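Local coordinates for protein ribose-5-phosphate isomerase RpiB (Thermotoga maritima, PDB 1O1X) that probably catalyses the interconversion of ribose 5-phosphate and ribulose 5-phosphate, as a four-chain member of the LacAB/RpiB isomerase family, at residues K60-I65 against R91-A96. Residues are numbered along the deposited sequence; the frame is centred on the assembly and turned at random. Where two conformers were deposited one is given.
Sequences KVVQSI and RGIRAA
I93 meets V62 and I65 because its CG1 stands anti to its own carbonyl carbon (chi1 -61°) and the next torsion, at -64°, bends CD1 round to the helix. On the facing side, V62 turns CG1 anti to the backbone N (chi1 164°), and both of its methyls then border the isoleucine chain. The two branches are not equivalent: V62 CG1 lies 3.9 Å from I93 CG1, while V62 CG2 stays at 4.2 Å from that same atom. Three residues along the helix, the bent tip does the touching, with I93 CD1 3.7 Å from I65 CG2 and 3.9 Å from I65 CB. CD1 thus reaches the branch point of I65, whose longer arm leads away from the contact. The backbones stay well apart, 7.2 Å between V62 CA and I93 CA, and every side-chain approach between the segments is carbon to carbon, at ordinary van der Waals separations. I93 thus spans two residues on one helix face; the two segments together bury 139 Å², both sides summed. An alanine in place of I93 would lack CG1, CG2 and CD1, and is likely to leave V62 and I65 without their apolar partner, opening a gap between helix and chain. N114 uses ND2 for G92 O and OD1 for R94 N, the residues before and after I93 in the chain, and R89 of the second subunit donates to I93 O. The contact joins helix 54-66, a flanking helix of this alpha/beta fold, to the approach to strand 95-97, outermost in the parallel sheet within this chain. I93 also rests on I115 of strand 115-117, the same residue that V61 touches from the helix, whereas V62 packs against A87 of helix 81-87.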
# COMPACT_ATOMS: atom_id res chain seq x y z
N LYS A 60 -19.33 -19.10 -7.87
CA LYS A 60 -20.00 -18.76 -9.14
C LYS A 60 -18.99 -18.30 -10.22
O LYS A 60 -19.09 -18.67 -11.38
CB LYS A 60 -21.06 -17.68 -8.93
CG LYS A 60 -22.16 -18.02 -7.93
CD LYS A 60 -23.10 -16.87 -7.68
CE LYS A 60 -24.25 -17.22 -6.68
NZ LYS A 60 -24.92 -18.50 -7.07
N VAL A 61 -18.05 -17.46 -9.84
CA VAL A 61 -17.00 -17.00 -10.76
C VAL A 61 -16.03 -18.15 -11.11
O VAL A 61 -15.68 -18.35 -12.28
CB VAL A 61 -16.23 -15.77 -10.21
CG1 VAL A 61 -14.98 -15.45 -11.05
CG2 VAL A 61 -17.13 -14.55 -10.18
N VAL A 62 -15.66 -18.93 -10.11
CA VAL A 62 -14.85 -20.11 -10.32
C VAL A 62 -15.47 -21.04 -11.33
O VAL A 62 -14.78 -21.53 -12.24
CB VAL A 62 -14.59 -20.83 -9.01
CG1 VAL A 62 -14.09 -22.24 -9.25
CG2 VAL A 62 -13.58 -20.00 -8.14
N GLN A 63 -16.74 -21.33 -11.18
CA GLN A 63 -17.39 -22.26 -12.08
C GLN A 63 -17.33 -21.72 -13.53
O GLN A 63 -17.13 -22.44 -14.48
CB GLN A 63 -18.84 -22.48 -11.62
CG GLN A 63 -19.80 -23.05 -12.64
CD GLN A 63 -19.45 -24.45 -13.01
OE1 GLN A 63 -18.85 -25.18 -12.20
NE2 GLN A 63 -19.82 -24.85 -14.23
N SER A 64 -17.52 -20.43 -13.66
CA SER A 64 -17.50 -19.79 -14.95
C SER A 64 -16.10 -19.87 -15.62
O SER A 64 -15.98 -20.14 -16.82
CB SER A 64 -18.03 -18.37 -14.80
OG SER A 64 -18.11 -17.78 -16.07
N ILE A 65 -15.04 -19.70 -14.83
CA ILE A 65 -13.67 -19.83 -15.33
C ILE A 65 -13.35 -21.29 -15.68
O ILE A 65 -12.83 -21.57 -16.77
CB ILE A 65 -12.66 -19.29 -14.31
CG1 ILE A 65 -12.79 -17.78 -14.11
CG2 ILE A 65 -11.25 -19.67 -14.69
CD1 ILE A 65 -12.72 -16.94 -15.39
N ARG A 91 -8.48 -26.37 -8.02
CA ARG A 91 -7.42 -26.60 -8.99
C ARG A 91 -7.76 -25.91 -10.32
O ARG A 91 -8.92 -25.87 -10.77
CB ARG A 91 -7.15 -28.11 -9.17
CG ARG A 91 -6.45 -28.77 -7.93
CD ARG A 91 -6.29 -30.30 -8.05
NE ARG A 91 -5.33 -30.71 -9.07
CZ ARG A 91 -5.65 -31.06 -10.33
NH1 ARG A 91 -6.91 -31.06 -10.76
NH2 ARG A 91 -4.69 -31.41 -11.18
N GLY A 92 -6.76 -25.29 -10.92
CA GLY A 92 -6.95 -24.53 -12.13
C GLY A 92 -7.23 -23.06 -11.91
O GLY A 92 -7.25 -22.32 -12.89
N ILE A 93 -7.50 -22.65 -10.68
CA ILE A 93 -7.78 -21.26 -10.37
C ILE A 93 -6.57 -20.63 -9.75
O ILE A 93 -5.97 -21.19 -8.83
CB ILE A 93 -9.00 -21.14 -9.39
CG1 ILE A 93 -10.26 -21.73 -10.02
CG2 ILE A 93 -9.18 -19.68 -8.90
CD1 ILE A 93 -10.77 -21.00 -11.30
N ARG A 94 -6.18 -19.47 -10.28
CA ARG A 94 -5.08 -18.69 -9.72
C ARG A 94 -5.62 -17.27 -9.49
O ARG A 94 -5.66 -16.44 -10.38
CB ARG A 94 -3.88 -18.77 -10.64
CG ARG A 94 -3.25 -20.18 -10.71
CD ARG A 94 -2.06 -20.31 -11.65
NE ARG A 94 -2.48 -19.97 -12.99
CZ ARG A 94 -3.15 -20.76 -13.81
NH1 ARG A 94 -3.43 -22.01 -13.51
NH2 ARG A 94 -3.59 -20.26 -14.95
N ALA A 95 -6.14 -17.06 -8.27
CA ALA A 95 -6.76 -15.83 -7.87
C ALA A 95 -5.78 -14.96 -7.10
O ALA A 95 -5.24 -15.38 -6.04
CB ALA A 95 -8.00 -16.13 -7.02
N ALA A 96 -5.56 -13.75 -7.61
CA ALA A 96 -4.50 -12.87 -7.11
C ALA A 96 -5.07 -11.59 -6.50
O ALA A 96 -5.65 -10.76 -7.20
CB ALA A 96 -3.53 -12.50 -8.25